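Local coordinates for pfam DUF1093 family protein (Bacillus subtilis, PDB 3NPP), which is of unknown function, belongs to the DUF1093 family and, in the part described here, forms a small beta domain that pairs with a second copy, at residues 31-34 against 40-43; 42-47 against 58-63. One frame throughout, in Å; residues are numbered along the deposited sequence.

Contact 1 of 2, residues 31-34 against 40-43; sequences TLDG and KKEE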
loop_
_atom_site.group_PDB
_atom_site.type_symbol
_atom_site.label_atom_id
_atom_site.label_comp_id
_atom_site.label_asym_id
_atom_site.label_seq_id
_atom_site.Cartn_x
_atom_site.Cartn_y
_atom_site.Cartn_z
ATOM N N THR A 31 -14.880 -7.851 -10.125
ATOM C CA THR A 31 -14.010 -7.011 -10.959
ATOM C C THR A 31 -14.915 -6.096 -11.756
ATOM O O THR A 31 -15.625 -6.558 -12.642
ATOM C CB THR A 31 -13.130 -7.838 -11.889
ATOM O OG1 THR A 31 -12.202 -8.601 -11.115
ATOM C CG2 THR A 31 -12.336 -6.917 -12.853
ATOM N N LEU A 32 -14.904 -4.808 -11.420
ATOM C CA LEU A 32 -15.878 -3.865 -11.912
ATOM C C LEU A 32 -15.176 -2.620 -12.427
ATOM O O LEU A 32 -14.096 -2.279 -11.945
ATOM C CB LEU A 32 -16.833 -3.484 -10.772
ATOM C CG LEU A 32 -17.669 -4.615 -10.148
ATOM C CD1 LEU A 32 -18.354 -4.146 -8.898
ATOM C CD2 LEU A 32 -18.681 -5.141 -11.155
ATOM N N ASP A 33 -15.806 -1.938 -13.401
ATOM C CA ASP A 33 -15.365 -0.618 -13.819
ATOM C C ASP A 33 -15.928 0.396 -12.879
ATOM O O ASP A 33 -17.072 0.282 -12.466
ATOM C CB ASP A 33 -15.810 -0.291 -15.250
ATOM C CG ASP A 33 -15.082 -1.117 -16.290
ATOM O OD1 ASP A 33 -13.952 -1.619 -16.031
ATOM O OD2 ASP A 33 -15.646 -1.252 -17.377
ATOM N N GLY A 34 -15.143 1.414 -12.571
ATOM C CA GLY A 34 -15.548 2.435 -11.605
ATOM C C GLY A 34 -14.890 3.755 -11.876
ATOM O O GLY A 34 -14.272 3.933 -12.920
ATOM N N LYS A 40 -11.938 9.850 -12.736
ATOM C CA LYS A 40 -11.136 9.101 -13.699
ATOM C C LYS A 40 -11.631 7.656 -13.749
ATOM O O LYS A 40 -11.880 7.073 -12.714
ATOM C CB LYS A 40 -9.672 9.154 -13.296
ATOM C CG LYS A 40 -8.747 8.479 -14.283
ATOM C CD LYS A 40 -7.307 8.922 -14.109
ATOM C CE LYS A 40 -6.442 8.354 -15.228
ATOM N NZ LYS A 40 -5.089 8.970 -15.206
ATOM N N LYS A 41 -11.747 7.081 -14.939
ATOM C CA LYS A 41 -12.188 5.671 -15.095
ATOM C C LYS A 41 -11.117 4.696 -14.574
ATOM O O LYS A 41 -9.920 4.909 -14.802
ATOM C CB LYS A 41 -12.531 5.345 -16.572
ATOM C CG LYS A 41 -13.445 4.099 -16.754
ATOM C CD LYS A 41 -14.038 4.057 -18.204
ATOM C CE LYS A 41 -15.100 2.929 -18.384
ATOM N NZ LYS A 41 -15.829 3.063 -19.694
ATOM N N GLU A 42 -11.565 3.665 -13.842
ATOM C CA GLU A 42 -10.687 2.654 -13.206
ATOM C C GLU A 42 -11.286 1.252 -13.328
ATOM O O GLU A 42 -12.477 1.109 -13.471
ATOM C CB GLU A 42 -10.510 2.920 -11.696
ATOM C CG GLU A 42 -10.322 4.332 -11.261
ATOM C CD GLU A 42 -9.005 4.956 -11.696
ATOM O OE1 GLU A 42 -8.165 4.300 -12.382
ATOM O OE2 GLU A 42 -8.790 6.109 -11.288
ATOM N N GLU A 43 -10.458 0.235 -13.215
ATOM C CA GLU A 43 -10.919 -1.141 -13.022
ATOM C C GLU A 43 -10.455 -1.556 -11.659
ATOM O O GLU A 43 -9.299 -1.374 -11.329
ATOM C CB GLU A 43 -10.341 -2.057 -14.098
ATOM C CG GLU A 43 -10.924 -3.525 -14.078
ATOM C CD GLU A 43 -10.003 -4.525 -14.788
ATOM O OE1 GLU A 43 -10.062 -4.592 -16.032
ATOM O OE2 GLU A 43 -9.199 -5.223 -14.090
#
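G34 and E42 form the hydrogen-bonded pair of an antiparallel beta hairpin built from strands 27-35 and 41-48. G34 N donates to E42 O at 2.8 Å. E42 N returns a bond to G34 O at 2.9 Å. D33 and E43 make the next, non-hydrogen-bonded pair, where the chains come close enough for D33 CA to lie 3.4 Å from E42 O.

The side chains of T31, D33 and E43 rise from one face. With chi1 at -173°, E43 points CG away from its own N and the chain runs on extended. This carries the carboxylate to T31, where E43 OE2 lies 3.8 Å from T31 CG2. D33 OD1 lies 4.1 Å from E43 CG, against the aliphatic part of that side chain. The D33 and E43 carboxylates are nearly coplanar, 22° apart, but D33 OD1 and E43 OE1 stay 4.9 Å from each other. On the same side, K41 NZ stays 4.9 Å from D33 OD2, too far for a salt bridge, though its charge may partly offset the nearby acids.

L32 and E42 face the other way, toward strand 9-15. E42 bends at chi2 (-68°), which turns its carboxylate away from the hairpin partner. There OE1 accepts a hydrogen bond from G1 N of the second subunit. On the first face, T31 OG1 is hydrogen-bonded to T45 OG1.

Contact 2 of 2, residues 42-47 against 58-63; sequences EEVTFF and LKVKAK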
loop_
_atom_site.group_PDB
_atom_site.type_symbol
_atom_site.label_atom_id
_atom_site.label_comp_id
_atom_site.label_asym_id
_atom_site.label_seq_id
_atom_site.Cartn_x
_atom_site.Cartn_y
_atom_site.Cartn_z
ATOM N N GLU A 42 -11.565 3.665 -13.842
ATOM C CA GLU A 42 -10.687 2.654 -13.206
ATOM C C GLU A 42 -11.286 1.252 -13.328
ATOM O O GLU A 42 -12.477 1.109 -13.471
ATOM C CB GLU A 42 -10.510 2.920 -11.696
ATOM C CG GLU A 42 -10.322 4.332 -11.261
ATOM C CD GLU A 42 -9.005 4.956 -11.696
ATOM O OE1 GLU A 42 -8.165 4.300 -12.382
ATOM O OE2 GLU A 42 -8.790 6.109 -11.288
ATOM N N GLU A 43 -10.458 0.235 -13.215
ATOM C CA GLU A 43 -10.919 -1.141 -13.022
ATOM C C GLU A 43 -10.455 -1.556 -11.659
ATOM O O GLU A 43 -9.299 -1.374 -11.329
ATOM C CB GLU A 43 -10.341 -2.057 -14.098
ATOM C CG GLU A 43 -10.924 -3.525 -14.078
ATOM C CD GLU A 43 -10.003 -4.525 -14.788
ATOM O OE1 GLU A 43 -10.062 -4.592 -16.032
ATOM O OE2 GLU A 43 -9.199 -5.223 -14.090
ATOM N N VAL A 44 -11.357 -2.116 -10.858
ATOM C CA VAL A 44 -11.016 -2.537 -9.513
ATOM C C VAL A 44 -11.455 -3.997 -9.298
ATOM O O VAL A 44 -12.563 -4.365 -9.652
ATOM C CB VAL A 44 -11.617 -1.559 -8.461
ATOM C CG1 VAL A 44 -13.145 -1.438 -8.580
ATOM C CG2 VAL A 44 -11.180 -1.950 -7.059
ATOM N N THR A 45 -10.543 -4.806 -8.776
ATOM C CA THR A 45 -10.799 -6.140 -8.291
ATOM C C THR A 45 -10.729 -6.101 -6.772
ATOM O O THR A 45 -9.751 -5.641 -6.230
ATOM C CB THR A 45 -9.756 -7.099 -8.820
ATOM O OG1 THR A 45 -9.945 -7.228 -10.219
ATOM C CG2 THR A 45 -9.847 -8.480 -8.164
ATOM N N PHE A 46 -11.772 -6.577 -6.106
ATOM C CA PHE A 46 -11.832 -6.591 -4.681
ATOM C C PHE A 46 -12.673 -7.772 -4.209
ATOM O O PHE A 46 -13.399 -8.401 -5.013
ATOM C CB PHE A 46 -12.395 -5.279 -4.171
ATOM C CG PHE A 46 -13.835 -5.018 -4.586
ATOM C CD1 PHE A 46 -14.126 -4.465 -5.821
ATOM C CD2 PHE A 46 -14.884 -5.330 -3.730
ATOM C CE1 PHE A 46 -15.419 -4.223 -6.180
ATOM C CE2 PHE A 46 -16.190 -5.107 -4.095
ATOM C CZ PHE A 46 -16.467 -4.553 -5.296
ATOM N N PHE A 47 -12.578 -8.069 -2.916
ATOM C CA PHE A 47 -13.258 -9.232 -2.323
ATOM C C PHE A 47 -14.101 -8.787 -1.140
ATOM O O PHE A 47 -13.687 -7.908 -0.399
ATOM C CB PHE A 47 -12.252 -10.281 -1.863
ATOM C CG PHE A 47 -11.460 -10.879 -2.971
ATOM C CD1 PHE A 47 -10.366 -10.203 -3.501
ATOM C CD2 PHE A 47 -11.779 -12.128 -3.479
ATOM C CE1 PHE A 47 -9.621 -10.747 -4.539
ATOM C CE2 PHE A 47 -11.037 -12.683 -4.505
ATOM C CZ PHE A 47 -9.951 -11.986 -5.034
ATOM N N LEU A 58 -20.726 0.958 -4.138
ATOM C CA LEU A 58 -19.613 0.672 -3.236
ATOM C C LEU A 58 -18.508 1.696 -3.448
ATOM O O LEU A 58 -18.316 2.173 -4.572
ATOM C CB LEU A 58 -19.058 -0.742 -3.487
ATOM C CG LEU A 58 -19.243 -1.777 -2.370
ATOM C CD1 LEU A 58 -20.762 -2.117 -2.170
ATOM C CD2 LEU A 58 -18.430 -3.047 -2.674
ATOM N N LYS A 59 -17.827 2.042 -2.357
ATOM C CA LYS A 59 -16.576 2.780 -2.375
ATOM C C LYS A 59 -15.436 1.784 -1.978
ATOM O O LYS A 59 -15.464 1.213 -0.892
ATOM C CB LYS A 59 -16.662 3.944 -1.374
ATOM C CG LYS A 59 -15.380 4.804 -1.250
ATOM C CD LYS A 59 -15.529 5.928 -0.180
ATOM C CE LYS A 59 -15.581 5.366 1.295
ATOM N NZ LYS A 59 -14.479 4.346 1.988
ATOM N N VAL A 60 -14.438 1.626 -2.849
ATOM C CA VAL A 60 -13.281 0.762 -2.588
ATOM C C VAL A 60 -12.054 1.654 -2.405
ATOM O O VAL A 60 -11.654 2.354 -3.337
ATOM C CB VAL A 60 -13.061 -0.233 -3.742
ATOM C CG1 VAL A 60 -11.984 -1.199 -3.434
ATOM C CG2 VAL A 60 -14.359 -1.004 -4.035
ATOM N N LYS A 61 -11.447 1.606 -1.214
ATOM C CA LYS A 61 -10.339 2.489 -0.862
ATOM C C LYS A 61 -9.037 1.780 -1.184
ATOM O O LYS A 61 -8.867 0.587 -0.844
ATOM C CB LYS A 61 -10.404 2.840 0.605
ATOM C CG LYS A 61 -9.318 3.794 1.083
ATOM C CD LYS A 61 -9.472 4.164 2.526
ATOM C CE LYS A 61 -9.083 3.046 3.482
ATOM N NZ LYS A 61 -9.442 3.384 4.894
ATOM N N ALA A 62 -8.122 2.510 -1.828
ATOM C CA ALA A 62 -6.855 1.992 -2.256
ATOM C C ALA A 62 -5.756 2.907 -1.790
ATOM O O ALA A 62 -5.974 4.102 -1.575
ATOM C CB ALA A 62 -6.817 1.844 -3.778
ATOM N N LYS A 63 -4.584 2.326 -1.577
ATOM C CA LYS A 63 -3.327 3.064 -1.371
ATOM C C LYS A 63 -2.423 2.625 -2.487
ATOM O O LYS A 63 -2.181 1.418 -2.638
ATOM C CB LYS A 63 -2.685 2.704 -0.030
ATOM C CG LYS A 63 -3.595 2.787 1.166
ATOM C CD LYS A 63 -4.085 4.182 1.485
ATOM C CE LYS A 63 -5.130 4.142 2.635
ATOM N NZ LYS A 63 -4.532 3.568 3.909
#
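A chi1 of 64° places F46 CG between its own backbone N and carbonyl carbon, which sends the ring toward strand 57-63, and V60 sends CG2 to meet it from beside its backbone N, anti to the carbonyl carbon. The V60 methyl lies over one face of the ring, 4.0 Å from the centroid and 13° off the normal. This is a CH-pi contact, offset toward the rim, with F46 CD1 the nearest ring atom. The other V60 branch, CG1, turns to V44 and meets its CG2 at 3.8 Å. V60 therefore touches both V44 and F46. L58 comes to the far end of the ring, where its CD2 packs obliquely at 3.4 Å from F46 CE2.

The two strands cross almost at right angles (95°), with axes 9.2 Å apart. They belong to different three-stranded antiparallel sheets, so this is face-to-face packing of two sheets in a small beta fold. I16 and L52 also pack on F46, and V67 lies against both V44 and V60.

All four touching residues are buried and apolar. Their cohesion probably comes from dispersion and the exclusion of water, the CH-pi contact adding a modest orienting preference at most.

Overall arrangement
Strand 41-48 takes part in both contacts. E42 and E43 lie in both ranges but act across contact 1 alone; V44 and F46 carry the strand's side of contact 2. Contact 1 ties it to strand 27-35 within one sheet. Contact 2 presses it against strand 57-63 of the other sheet, near the centre of the chain. Contact 1 is partly buried, with backbone hydrogen bonds and charged side chains at its outer face. Contact 2 is buried and wholly apolar. The two meet where L32 O accepts from V44 N, probably as a hydrogen bond, and where L32 CD1 packs on F46 CE1. Strand 41-48 is outermost in its sheet within the chain, and a strand of the second subunit pairs with it.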